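PDB 6THK: pyocin S5 from Pseudomonas aeruginosa PAO1, which probably kills related bacteria by forming pores that depolarise the cytoplasmic membrane, as channel-forming colicins do. Local coordinates for residues A[216-221]-A[290-295]; A[93-98]-A[193-198]; A[104-109]-A[183-188]. The protein carries 1 engineered substitution. One frame throughout, in Å; residues are numbered along the deposited sequence.

The three contacts illustrate how a long, mainly helical toxin joins its helices. Contacts 2 and 3 hold the same pair, helix 95-121 and helix 157-212, at points whose centres lie 15 Å apart; contact 3 is buried and purely apolar across the segments, whereas contact 2 lies at the surface, where the first of these helices starts, and relies on a salt bridge and aliphatic stems. Contact 1, also buried, lies near the centre of the chain, 37 Å from contact 2 between centres. It joins helix 214-227, which follows helix 157-212, to helix 272-338, and sets a valine against an arginine, near a zinc ion bound by both helices.

Contact 1 of 3, residues A[216-221]-A[290-295]; sequences MKVQSE and ASLQAR. With ZN (zinc ion), chain G.
V218 reaches from helix 214-227 toward helix 272-338 and divides its two methyls among three partners. CG1, anti to the backbone N (chi1 173°), lies 3.7 Å from CD2 of L292 and 3.6 Å from NH2 of R295, while CG2 approaches OG of S291. One branch therefore meets both an apolar surface and a guanidinium, and the other sits beside a hydroxyl whose polar partner is OE1 of Q215, just ahead of the segment.

R295 provides the largest share from the other helix. Its stem is extended up to the bend at chi3, which turns the guanidinium along V218, the two side chains running past each other in opposite directions. S291 OG lies in the guanidinium plane on the NH2 side; the Q219 amide comes to the edge at NH1, its plane turned 74° from the guanidinium.

The segment axes cross at -71°, with a closest approach of 10.5 Å, so the meeting is local, and the backbones come nearest at V218 and L292. One turn beyond the valine, OE2 of E221 binds a zinc ion at 2.3 Å, with E288 of helix 272-338 as a second ligand: the metal links the same two helices. K255 pairs with E221 OE1, and helix 237-267 packs against L292 through A251 and I252, making the crossing part of a three-helix assembly.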
ATOM      1  N   MET A 216       4.539  -0.981   8.265  1.00 82.06           N
ATOM      2  CA  MET A 216       5.362   0.161   7.971  1.00 81.47           C
ATOM      3  C   MET A 216       6.264  -0.120   6.818  1.00 80.29           C
ATOM      4  O   MET A 216       6.563   0.758   6.054  1.00 80.13           O
ATOM      5  CB  MET A 216       6.174   0.532   9.190  1.00 84.82           C
ATOM      6  CG  MET A 216       5.460   0.229  10.494  1.00 89.71           C
ATOM      7  SD  MET A 216       3.951   1.171  10.663  1.00 95.00           S
ATOM      8  CE  MET A 216       2.997   0.117  11.732  1.00 91.91           C
ATOM      9  N   LYS A 217       6.713  -1.348   6.692  1.00 73.30           N
ATOM     10  CA  LYS A 217       7.585  -1.674   5.580  1.00 71.45           C
ATOM     11  C   LYS A 217       6.910  -1.547   4.223  1.00 70.43           C
ATOM     12  O   LYS A 217       7.494  -1.010   3.291  1.00 69.36           O
ATOM     13  CB  LYS A 217       8.142  -3.087   5.757  1.00 73.95           C
ATOM     14  CG  LYS A 217       8.958  -3.588   4.580  1.00 83.54           C
ATOM     15  CD  LYS A 217      10.372  -3.035   4.608  1.00 87.23           C
ATOM     16  CE  LYS A 217      11.034  -3.155   3.249  1.00 87.37           C
ATOM     17  NZ  LYS A 217      12.504  -2.975   3.346  1.00 93.52           N
ATOM     18  N   VAL A 218       5.671  -2.011   4.119  1.00 63.92           N
ATOM     19  CA  VAL A 218       4.955  -1.945   2.852  1.00 63.05           C
ATOM     20  C   VAL A 218       4.766  -0.500   2.409  1.00 63.98           C
ATOM     21  O   VAL A 218       4.944  -0.170   1.249  1.00 62.38           O
ATOM     22  CB  VAL A 218       3.587  -2.643   2.937  1.00 67.31           C
ATOM     23  CG1 VAL A 218       2.794  -2.409   1.667  1.00 67.02           C
ATOM     24  CG2 VAL A 218       3.767  -4.129   3.180  1.00 67.17           C
ATOM     25  N   GLN A 219       4.415   0.356   3.357  1.00 60.50           N
ATOM     26  CA  GLN A 219       4.241   1.796   3.111  1.00 60.09           C
ATOM     27  C   GLN A 219       5.503   2.422   2.525  1.00 62.98           C
ATOM     28  O   GLN A 219       5.418   3.087   1.490  1.00 62.46           O
ATOM     29  CB  GLN A 219       3.759   2.565   4.364  1.00 61.57           C
ATOM     30  CG  GLN A 219       3.535   4.080   4.139  1.00 71.58           C
ATOM     31  CD  GLN A 219       2.544   4.363   3.023  1.00 87.23           C
ATOM     32  OE1 GLN A 219       2.916   4.773   1.921  1.00 78.39           O
ATOM     33  NE2 GLN A 219       1.275   4.076   3.274  1.00 79.21           N
ATOM     34  N   SER A 220       6.673   2.132   3.142  1.00 58.89           N
ATOM     35  CA  SER A 220       8.002   2.595   2.725  1.00 58.42           C
ATOM     36  C   SER A 220       8.354   2.070   1.336  1.00 61.84           C
ATOM     37  O   SER A 220       8.884   2.813   0.511  1.00 61.81           O
ATOM     38  CB  SER A 220       9.060   2.175   3.738  1.00 62.41           C
ATOM     39  OG  SER A 220       8.594   2.350   5.068  1.00 74.71           O
ATOM     40  N   GLU A 221       8.017   0.812   1.054  1.00 58.33           N
ATOM     41  CA  GLU A 221       8.260   0.241  -0.264  1.00 58.73           C
ATOM     42  C   GLU A 221       7.432   0.948  -1.331  1.00 62.87           C
ATOM     43  O   GLU A 221       7.959   1.239  -2.407  1.00 63.42           O
ATOM     44  CB  GLU A 221       7.923  -1.234  -0.266  1.00 59.97           C
ATOM     45  CG  GLU A 221       9.107  -2.114   0.020  1.00 65.94           C
ATOM     46  CD  GLU A 221       8.614  -3.519   0.248  1.00 83.30           C
ATOM     47  OE1 GLU A 221       8.161  -4.154  -0.730  1.00 85.63           O
ATOM     48  OE2 GLU A 221       8.647  -3.975   1.410  1.00 68.52           O
ATOM     49  N   ALA A 290      -0.819  -9.901   1.239  1.00 46.88           N
ATOM     50  CA  ALA A 290      -2.077  -9.771   1.951  1.00 46.76           C
ATOM     51  C   ALA A 290      -2.277  -8.331   2.454  1.00 51.23           C
ATOM     52  O   ALA A 290      -3.398  -7.827   2.408  1.00 51.93           O
ATOM     53  CB  ALA A 290      -2.135 -10.765   3.101  1.00 47.55           C
ATOM     54  N   SER A 291      -1.191  -7.670   2.913  1.00 48.12           N
ATOM     55  CA  SER A 291      -1.229  -6.281   3.361  1.00 48.15           C
ATOM     56  C   SER A 291      -1.564  -5.378   2.176  1.00 53.28           C
ATOM     57  O   SER A 291      -2.369  -4.457   2.317  1.00 54.06           O
ATOM     58  CB  SER A 291       0.103  -5.865   3.960  1.00 50.79           C
ATOM     59  OG  SER A 291       0.168  -4.454   4.078  1.00 63.72           O
ATOM     60  N   LEU A 292      -0.940  -5.649   1.013  1.00 48.00           N
ATOM     61  CA  LEU A 292      -1.176  -4.913  -0.222  1.00 46.52           C
ATOM     62  C   LEU A 292      -2.596  -5.115  -0.723  1.00 51.66           C
ATOM     63  O   LEU A 292      -3.214  -4.170  -1.199  1.00 52.14           O
ATOM     64  CB  LEU A 292      -0.182  -5.349  -1.299  1.00 45.64           C
ATOM     65  CG  LEU A 292       1.219  -4.757  -1.230  1.00 49.59           C
ATOM     66  CD1 LEU A 292       2.137  -5.493  -2.150  1.00 49.31           C
ATOM     67  CD2 LEU A 292       1.225  -3.282  -1.616  1.00 52.15           C
ATOM     68  N   GLN A 293      -3.113  -6.342  -0.636  1.00 49.29           N
ATOM     69  CA  GLN A 293      -4.464  -6.668  -1.092  1.00 48.86           C
ATOM     70  C   GLN A 293      -5.520  -5.962  -0.252  1.00 53.68           C
ATOM     71  O   GLN A 293      -6.489  -5.441  -0.813  1.00 54.84           O
ATOM     72  CB  GLN A 293      -4.673  -8.179  -1.132  1.00 49.98           C
ATOM     73  CG  GLN A 293      -4.260  -8.791  -2.466  1.00 65.64           C
ATOM     74  CD  GLN A 293      -4.107 -10.303  -2.450  1.00 91.11           C
ATOM     75  OE1 GLN A 293      -4.024 -10.946  -3.505  1.00 85.83           O
ATOM     76  NE2 GLN A 293      -4.034 -10.911  -1.262  1.00 84.70           N
ATOM     77  N   ALA A 294      -5.294  -5.874   1.078  1.00 49.12           N
ATOM     78  CA  ALA A 294      -6.166  -5.175   2.037  1.00 48.60           C
ATOM     79  C   ALA A 294      -6.236  -3.693   1.691  1.00 52.30           C
ATOM     80  O   ALA A 294      -7.317  -3.111   1.771  1.00 50.74           O
ATOM     81  CB  ALA A 294      -5.647  -5.351   3.462  1.00 49.16           C
ATOM     82  N   ARG A 295      -5.073  -3.098   1.290  1.00 49.31           N
ATOM     83  CA  ARG A 295      -4.891  -1.705   0.860  1.00 48.98           C
ATOM     84  C   ARG A 295      -5.667  -1.454  -0.434  1.00 52.11           C
ATOM     85  O   ARG A 295      -6.369  -0.445  -0.535  1.00 51.32           O
ATOM     86  CB  ARG A 295      -3.403  -1.455   0.618  1.00 50.54           C
ATOM     87  CG  ARG A 295      -2.992  -0.002   0.402  1.00 64.43           C
ATOM     88  CD  ARG A 295      -1.479   0.120   0.430  1.00 75.69           C
ATOM     89  NE  ARG A 295      -0.885  -0.639   1.538  1.00 84.90           N
ATOM     90  CZ  ARG A 295      -0.322  -0.096   2.610  1.00 98.78           C
ATOM     91  NH1 ARG A 295      -0.229   1.225   2.723  1.00 86.24           N
ATOM     92  NH2 ARG A 295       0.177  -0.869   3.567  1.00 84.98           N
TER
HETATM   93 ZN    ZN G 606       9.548  -6.101   1.782  1.00 62.26          ZN

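Contact 2 of 3, residues A[93-98]-A[193-198]; sequences ATRQER and ALKEKE
R95 leans on K195, L194 and E198 from the first turn of helix 95-121, a helix start closed by a capping box. In that motif T94 OG1 accepts from the backbone N of E97 at 3.1 Å, and OE1 of E97 receives a weak bond from the backbone N of T94. R91 also pairs with the E97 carboxylate.

From this start the R95 side chain can be followed outward. CB points toward helix 157-212 and stands at the fringe of the E198 carboxylate; CG settles against CB of K195, and CD touches that CB and the backbone N of K195, 3.3 Å away, and also lies against E198 OE1. The chain bends at chi2 and again at chi3 (-63°), carrying the guanidinium over L194 and beside E198. NE makes a salt bridge to E198 OE1 at 2.9 Å, although its N-H points poorly at the oxygen (125°), and the hydrogen bond is weak. The guanidinium and carboxylate planes are 69° apart, so the two groups do not pair flat. R95 NH1 meets L194 CD2 at 3.2 Å, and CG of that leucine lies over one face of the guanidinium. The polar tip thus rests on a leucine while its edge meets the acid.

Alongside, K195 slides past R95 in the opposite direction, with NZ in a long, weak ion pair with D199. Q96, bent at chi2, crosses the lysine obliquely and sets its amide against the lysine's last methylene: Q96 NE2 lies 3.3 Å from K195 CE.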
ATOM      1  N   ALA A  93      37.662 -16.595  21.346  1.00 78.05           N
ATOM      2  CA  ALA A  93      37.603 -16.812  19.901  1.00 76.58           C
ATOM      3  C   ALA A  93      36.194 -17.105  19.434  1.00 76.78           C
ATOM      4  O   ALA A  93      35.425 -17.763  20.140  1.00 76.00           O
ATOM      5  CB  ALA A  93      38.515 -17.961  19.503  1.00 77.35           C
ATOM      6  N   THR A  94      35.868 -16.619  18.232  1.00 70.57           N
ATOM      7  CA  THR A  94      34.580 -16.846  17.609  1.00 68.86           C
ATOM      8  C   THR A  94      34.536 -18.290  17.130  1.00 70.01           C
ATOM      9  O   THR A  94      35.575 -18.953  17.050  1.00 69.03           O
ATOM     10  CB  THR A  94      34.326 -15.854  16.438  1.00 77.13           C
ATOM     11  OG1 THR A  94      35.225 -16.112  15.363  1.00 76.67           O
ATOM     12  CG2 THR A  94      34.375 -14.371  16.871  1.00 75.92           C
ATOM     13  N   ARG A  95      33.345 -18.753  16.783  1.00 65.02           N
ATOM     14  CA  ARG A  95      33.172 -20.100  16.286  1.00 63.96           C
ATOM     15  C   ARG A  95      33.845 -20.222  14.925  1.00 66.73           C
ATOM     16  O   ARG A  95      34.355 -21.275  14.570  1.00 67.21           O
ATOM     17  CB  ARG A  95      31.690 -20.445  16.188  1.00 63.50           C
ATOM     18  CG  ARG A  95      31.408 -21.933  16.214  1.00 71.76           C
ATOM     19  CD  ARG A  95      30.074 -22.246  16.857  1.00 82.82           C
ATOM     20  NE  ARG A  95      30.038 -21.854  18.260  1.00 92.63           N
ATOM     21  CZ  ARG A  95      30.484 -22.604  19.258  1.00 97.36           C
ATOM     22  NH1 ARG A  95      31.009 -23.786  19.008  1.00 92.09           N
ATOM     23  NH2 ARG A  95      30.413 -22.172  20.505  1.00 73.37           N
ATOM     24  N   GLN A  96      33.852 -19.139  14.164  1.00 61.50           N
ATOM     25  CA  GLN A  96      34.480 -19.152  12.856  1.00 60.84           C
ATOM     26  C   GLN A  96      35.989 -19.283  12.999  1.00 64.30           C
ATOM     27  O   GLN A  96      36.630 -20.023  12.266  1.00 63.41           O
ATOM     28  CB  GLN A  96      34.133 -17.892  12.080  1.00 62.18           C
ATOM     29  CG  GLN A  96      34.506 -17.961  10.613  1.00 85.35           C
ATOM     30  CD  GLN A  96      33.644 -18.942   9.846  1.00108.14           C
ATOM     31  OE1 GLN A  96      33.727 -20.152  10.048  1.00102.81           O
ATOM     32  NE2 GLN A  96      32.811 -18.423   8.958  1.00101.20           N
ATOM     33  N   GLU A  97      36.549 -18.542  13.942  1.00 61.11           N
ATOM     34  CA  GLU A  97      37.982 -18.579  14.227  1.00 61.48           C
ATOM     35  C   GLU A  97      38.455 -19.991  14.624  1.00 65.45           C
ATOM     36  O   GLU A  97      39.491 -20.434  14.134  1.00 66.00           O
ATOM     37  CB  GLU A  97      38.366 -17.516  15.264  1.00 62.78           C
ATOM     38  CG  GLU A  97      38.402 -16.120  14.661  1.00 70.39           C
ATOM     39  CD  GLU A  97      38.747 -14.988  15.607  1.00 76.66           C
ATOM     40  OE1 GLU A  97      38.434 -15.096  16.816  1.00 61.03           O
ATOM     41  OE2 GLU A  97      39.332 -13.987  15.136  1.00 66.17           O
ATOM     42  N   ARG A  98      37.638 -20.710  15.429  1.00 60.30           N
ATOM     43  CA  ARG A  98      37.842 -22.081  15.901  1.00 59.15           C
ATOM     44  C   ARG A  98      37.838 -23.055  14.719  1.00 61.41           C
ATOM     45  O   ARG A  98      38.772 -23.841  14.577  1.00 61.19           O
ATOM     46  CB  ARG A  98      36.748 -22.453  16.919  1.00 60.17           C
ATOM     47  CG  ARG A  98      37.272 -23.233  18.124  1.00 74.44           C
ATOM     48  CD  ARG A  98      36.431 -23.030  19.373  1.00 81.27           C
ATOM     49  NE  ARG A  98      37.096 -22.207  20.387  1.00 92.93           N
ATOM     50  CZ  ARG A  98      36.494 -21.249  21.089  1.00112.03           C
ATOM     51  NH1 ARG A  98      35.211 -20.969  20.884  1.00103.30           N
ATOM     52  NH2 ARG A  98      37.174 -20.556  21.996  1.00 95.87           N
ATOM     53  N   ALA A 193      28.616 -27.693  13.188  1.00 64.61           N
ATOM     54  CA  ALA A 193      27.207 -27.873  13.482  1.00 65.08           C
ATOM     55  C   ALA A 193      26.719 -26.792  14.426  1.00 70.18           C
ATOM     56  O   ALA A 193      25.636 -26.253  14.254  1.00 70.69           O
ATOM     57  CB  ALA A 193      26.961 -29.245  14.078  1.00 65.83           C
ATOM     58  N   LEU A 194      27.528 -26.473  15.425  1.00 66.10           N
ATOM     59  CA  LEU A 194      27.175 -25.445  16.386  1.00 65.91           C
ATOM     60  C   LEU A 194      27.071 -24.090  15.712  1.00 68.85           C
ATOM     61  O   LEU A 194      26.207 -23.289  16.033  1.00 67.98           O
ATOM     62  CB  LEU A 194      28.189 -25.396  17.520  1.00 66.19           C
ATOM     63  CG  LEU A 194      27.717 -26.078  18.799  1.00 71.66           C
ATOM     64  CD1 LEU A 194      27.383 -27.534  18.533  1.00 72.08           C
ATOM     65  CD2 LEU A 194      28.766 -25.963  19.886  1.00 75.45           C
ATOM     66  N   LYS A 195      27.978 -23.825  14.789  1.00 65.00           N
ATOM     67  CA  LYS A 195      27.964 -22.571  14.079  1.00 64.58           C
ATOM     68  C   LYS A 195      26.692 -22.465  13.270  1.00 68.47           C
ATOM     69  O   LYS A 195      26.022 -21.445  13.289  1.00 67.91           O
ATOM     70  CB  LYS A 195      29.164 -22.480  13.152  1.00 66.41           C
ATOM     71  CG  LYS A 195      29.368 -21.097  12.581  1.00 73.29           C
ATOM     72  CD  LYS A 195      30.220 -21.139  11.335  1.00 79.54           C
ATOM     73  CE  LYS A 195      30.494 -19.734  10.846  1.00 92.03           C
ATOM     74  NZ  LYS A 195      29.334 -18.840  11.102  1.00102.55           N
ATOM     75  N   GLU A 196      26.361 -23.543  12.569  1.00 65.76           N
ATOM     76  CA  GLU A 196      25.177 -23.582  11.728  1.00 66.24           C
ATOM     77  C   GLU A 196      23.930 -23.313  12.554  1.00 72.37           C
ATOM     78  O   GLU A 196      23.033 -22.605  12.115  1.00 72.53           O
ATOM     79  CB  GLU A 196      25.076 -24.928  11.012  1.00 67.50           C
ATOM     80  CG  GLU A 196      23.683 -25.525  10.958  1.00 78.71           C
ATOM     81  CD  GLU A 196      23.567 -26.631   9.928  1.00107.25           C
ATOM     82  OE1 GLU A 196      23.847 -27.801  10.263  1.00106.10           O
ATOM     83  OE2 GLU A 196      23.187 -26.331   8.783  1.00103.52           O
ATOM     84  N   LYS A 197      23.878 -23.884  13.753  1.00 69.12           N
ATOM     85  CA  LYS A 197      22.756 -23.673  14.655  1.00 69.02           C
ATOM     86  C   LYS A 197      22.689 -22.208  15.064  1.00 74.13           C
ATOM     87  O   LYS A 197      21.614 -21.648  15.206  1.00 74.34           O
ATOM     88  CB  LYS A 197      22.855 -24.573  15.883  1.00 71.08           C
ATOM     89  N   GLU A 198      23.845 -21.607  15.309  1.00 71.01           N
ATOM     90  CA  GLU A 198      23.904 -20.201  15.671  1.00 70.92           C
ATOM     91  C   GLU A 198      23.426 -19.300  14.530  1.00 74.42           C
ATOM     92  O   GLU A 198      22.756 -18.306  14.763  1.00 74.56           O
ATOM     93  CB  GLU A 198      25.306 -19.816  16.128  1.00 72.27           C
ATOM     94  CG  GLU A 198      25.442 -19.745  17.638  1.00 83.41           C
ATOM     95  CD  GLU A 198      26.705 -20.406  18.150  1.00102.22           C
ATOM     96  OE1 GLU A 198      27.789 -20.110  17.618  1.00 87.31           O
ATOM     97  OE2 GLU A 198      26.613 -21.216  19.094  1.00 97.42           O
TER

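Contact 3 of 3, residues A[104-109]-A[183-188]; sequences AVLHKM and VLRQEL
L106 and L184 both hold CG anti to the backbone N (chi1 -170° and -175°), and this shared choice sends the two leucines across the interface, where they slide past each other in opposite directions. The second torsions set their methyls. CD2 of L184 lies 3.7 Å from CB of L106, and it also packs against the backbone N of L106 at 3.6 Å.

That single L184 methyl is the focus of the contact. V105 brings CG1 to it at 3.7 Å, the valine and leucine crossing at about a right angle, and M109 brings its sulfur, SD, to 3.8 Å. Three residues of helix 95-121 thus converge on one methyl of helix 157-212, with no hydrogen bond across the segments.

L106 answers with its own two branches. CD1 faces CB and CD2 of L184, while CD2 turns the other way along helix 157-212, lying 4.0 Å from CD2 of L188 and against the aliphatic stem of R185, the L106 and R185 side chains crossing at about a right angle. The charged end of R185 reaches E110, farther along helix 95-121, in a salt bridge, leaving the methylenes to flank the leucine.

Helix 42-87 closes a further side, its V75 touching both L184 and M109, and M102 extends the apolar surface along L184 and L188. The segment axes run nearly antiparallel, at 154°, with a closest approach of 10.2 Å; together with that third helix they make an apolar interior of leucine, valine and methionine between antiparallel helices, as in helical bundles, with 183-188 in a predicted coiled-coil region.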
ATOM      1  N   ALA A 104      42.797 -25.810   9.321  1.00 58.20           N
ATOM      2  CA  ALA A 104      44.188 -25.582   8.925  1.00 57.89           C
ATOM      3  C   ALA A 104      45.111 -26.670   9.477  1.00 62.45           C
ATOM      4  O   ALA A 104      45.969 -27.183   8.745  1.00 60.89           O
ATOM      5  CB  ALA A 104      44.650 -24.223   9.417  1.00 58.55           C
ATOM      6  N   VAL A 105      44.922 -27.005  10.771  1.00 58.99           N
ATOM      7  CA  VAL A 105      45.666 -28.025  11.499  1.00 58.76           C
ATOM      8  C   VAL A 105      45.364 -29.409  10.902  1.00 62.50           C
ATOM      9  O   VAL A 105      46.303 -30.168  10.633  1.00 62.73           O
ATOM     10  CB  VAL A 105      45.374 -27.923  13.019  1.00 62.56           C
ATOM     11  CG1 VAL A 105      45.798 -29.178  13.771  1.00 62.32           C
ATOM     12  CG2 VAL A 105      46.043 -26.684  13.608  1.00 62.43           C
ATOM     13  N   LEU A 106      44.065 -29.699  10.645  1.00 57.66           N
ATOM     14  CA  LEU A 106      43.586 -30.946  10.051  1.00 57.56           C
ATOM     15  C   LEU A 106      44.130 -31.156   8.661  1.00 64.91           C
ATOM     16  O   LEU A 106      44.465 -32.290   8.325  1.00 65.49           O
ATOM     17  CB  LEU A 106      42.050 -31.017  10.037  1.00 57.31           C
ATOM     18  CG  LEU A 106      41.388 -32.354   9.667  1.00 61.72           C
ATOM     19  CD1 LEU A 106      41.936 -33.507  10.488  1.00 61.77           C
ATOM     20  CD2 LEU A 106      39.887 -32.280   9.848  1.00 64.14           C
ATOM     21  N   HIS A 107      44.231 -30.082   7.852  1.00 63.32           N
ATOM     22  CA  HIS A 107      44.749 -30.198   6.491  1.00 64.02           C
ATOM     23  C   HIS A 107      46.227 -30.597   6.475  1.00 65.53           C
ATOM     24  O   HIS A 107      46.643 -31.397   5.627  1.00 63.49           O
ATOM     25  CB  HIS A 107      44.481 -28.934   5.668  1.00 66.15           C
ATOM     26  CG  HIS A 107      44.339 -29.217   4.201  1.00 71.02           C
ATOM     27  ND1 HIS A 107      43.348 -30.071   3.721  1.00 73.66           N
ATOM     28  CD2 HIS A 107      45.079 -28.777   3.155  1.00 73.46           C
ATOM     29  CE1 HIS A 107      43.520 -30.119   2.409  1.00 73.28           C
ATOM     30  NE2 HIS A 107      44.541 -29.349   2.022  1.00 73.52           N
ATOM     31  N   LYS A 108      47.000 -30.084   7.454  1.00 62.21           N
ATOM     32  CA  LYS A 108      48.424 -30.397   7.634  1.00 62.19           C
ATOM     33  C   LYS A 108      48.591 -31.851   8.114  1.00 65.84           C
ATOM     34  O   LYS A 108      49.486 -32.550   7.637  1.00 66.17           O
ATOM     35  CB  LYS A 108      49.098 -29.385   8.595  1.00 64.61           C
ATOM     36  CG  LYS A 108      50.550 -29.690   9.006  1.00 81.83           C
ATOM     37  CD  LYS A 108      51.532 -29.767   7.831  1.00 93.64           C
ATOM     38  CE  LYS A 108      52.878 -30.301   8.252  1.00105.10           C
ATOM     39  NZ  LYS A 108      53.731 -30.623   7.077  1.00115.65           N
ATOM     40  N   MET A 109      47.717 -32.297   9.038  1.00 61.14           N
ATOM     41  CA  MET A 109      47.695 -33.650   9.593  1.00 60.46           C
ATOM     42  C   MET A 109      47.338 -34.682   8.542  1.00 65.16           C
ATOM     43  O   MET A 109      47.935 -35.757   8.544  1.00 66.09           O
ATOM     44  CB  MET A 109      46.695 -33.738  10.735  1.00 62.79           C
ATOM     45  CG  MET A 109      47.300 -33.411  12.068  1.00 66.65           C
ATOM     46  SD  MET A 109      46.055 -32.992  13.299  1.00 71.27           S
ATOM     47  CE  MET A 109      45.224 -34.506  13.461  1.00 67.66           C
ATOM     48  N   VAL A 183      39.572 -37.920  15.480  1.00 65.15           N
ATOM     49  CA  VAL A 183      39.178 -37.109  16.628  1.00 64.34           C
ATOM     50  C   VAL A 183      39.023 -35.632  16.224  1.00 66.39           C
ATOM     51  O   VAL A 183      37.974 -35.066  16.514  1.00 66.55           O
ATOM     52  CB  VAL A 183      40.114 -37.317  17.848  1.00 68.35           C
ATOM     53  CG1 VAL A 183      39.780 -36.354  18.987  1.00 67.95           C
ATOM     54  CG2 VAL A 183      40.053 -38.763  18.338  1.00 68.35           C
ATOM     55  N   LEU A 184      40.034 -35.023  15.538  1.00 60.89           N
ATOM     56  CA  LEU A 184      39.980 -33.622  15.096  1.00 60.02           C
ATOM     57  C   LEU A 184      38.817 -33.361  14.138  1.00 64.92           C
ATOM     58  O   LEU A 184      38.099 -32.398  14.353  1.00 65.31           O
ATOM     59  CB  LEU A 184      41.314 -33.099  14.526  1.00 59.69           C
ATOM     60  CG  LEU A 184      41.386 -31.588  14.147  1.00 64.66           C
ATOM     61  CD1 LEU A 184      41.025 -30.664  15.328  1.00 64.97           C
ATOM     62  CD2 LEU A 184      42.740 -31.215  13.625  1.00 64.93           C
ATOM     63  N   ARG A 185      38.598 -34.243  13.137  1.00 61.18           N
ATOM     64  CA  ARG A 185      37.501 -34.166  12.161  1.00 60.73           C
ATOM     65  C   ARG A 185      36.126 -34.211  12.866  1.00 66.42           C
ATOM     66  O   ARG A 185      35.210 -33.508  12.446  1.00 66.47           O
ATOM     67  CB  ARG A 185      37.625 -35.305  11.136  1.00 58.89           C
ATOM     68  CG  ARG A 185      36.902 -35.085   9.813  1.00 67.15           C
ATOM     69  CD  ARG A 185      37.800 -35.387   8.620  1.00 78.72           C
ATOM     70  NE  ARG A 185      38.368 -36.737   8.672  1.00 88.35           N
ATOM     71  CZ  ARG A 185      39.059 -37.310   7.692  1.00104.56           C
ATOM     72  NH1 ARG A 185      39.268 -36.664   6.550  1.00 91.33           N
ATOM     73  NH2 ARG A 185      39.530 -38.542   7.836  1.00 93.43           N
ATOM     74  N   GLN A 186      36.006 -34.996  13.957  1.00 63.17           N
ATOM     75  CA  GLN A 186      34.788 -35.122  14.765  1.00 62.98           C
ATOM     76  C   GLN A 186      34.539 -33.850  15.596  1.00 65.96           C
ATOM     77  O   GLN A 186      33.386 -33.450  15.766  1.00 65.31           O
ATOM     78  CB  GLN A 186      34.886 -36.348  15.681  1.00 64.49           C
ATOM     79  CG  GLN A 186      33.647 -37.231  15.675  1.00 85.54           C
ATOM     80  CD  GLN A 186      33.687 -38.282  16.765  1.00112.65           C
ATOM     81  OE1 GLN A 186      34.640 -39.074  16.880  1.00109.10           O
ATOM     82  NE2 GLN A 186      32.632 -38.329  17.579  1.00103.74           N
ATOM     83  N   GLU A 187      35.609 -33.227  16.070  1.00 62.00           N
ATOM     84  CA  GLU A 187      35.504 -32.007  16.847  1.00 61.58           C
ATOM     85  C   GLU A 187      35.240 -30.831  15.919  1.00 64.91           C
ATOM     86  O   GLU A 187      34.525 -29.902  16.267  1.00 63.46           O
ATOM     87  CB  GLU A 187      36.781 -31.772  17.649  1.00 62.81           C
ATOM     88  N   LEU A 188      35.865 -30.851  14.753  1.00 60.89           N
ATOM     89  CA  LEU A 188      35.654 -29.797  13.783  1.00 60.85           C
ATOM     90  C   LEU A 188      34.215 -29.814  13.297  1.00 66.51           C
ATOM     91  O   LEU A 188      33.582 -28.777  13.173  1.00 66.65           O
ATOM     92  CB  LEU A 188      36.601 -29.959  12.600  1.00 60.36           C
ATOM     93  CG  LEU A 188      36.461 -28.903  11.512  1.00 64.19           C
ATOM     94  CD1 LEU A 188      36.801 -27.537  12.070  1.00 64.56           C
ATOM     95  CD2 LEU A 188      37.339 -29.225  10.324  1.00 64.13           C
TER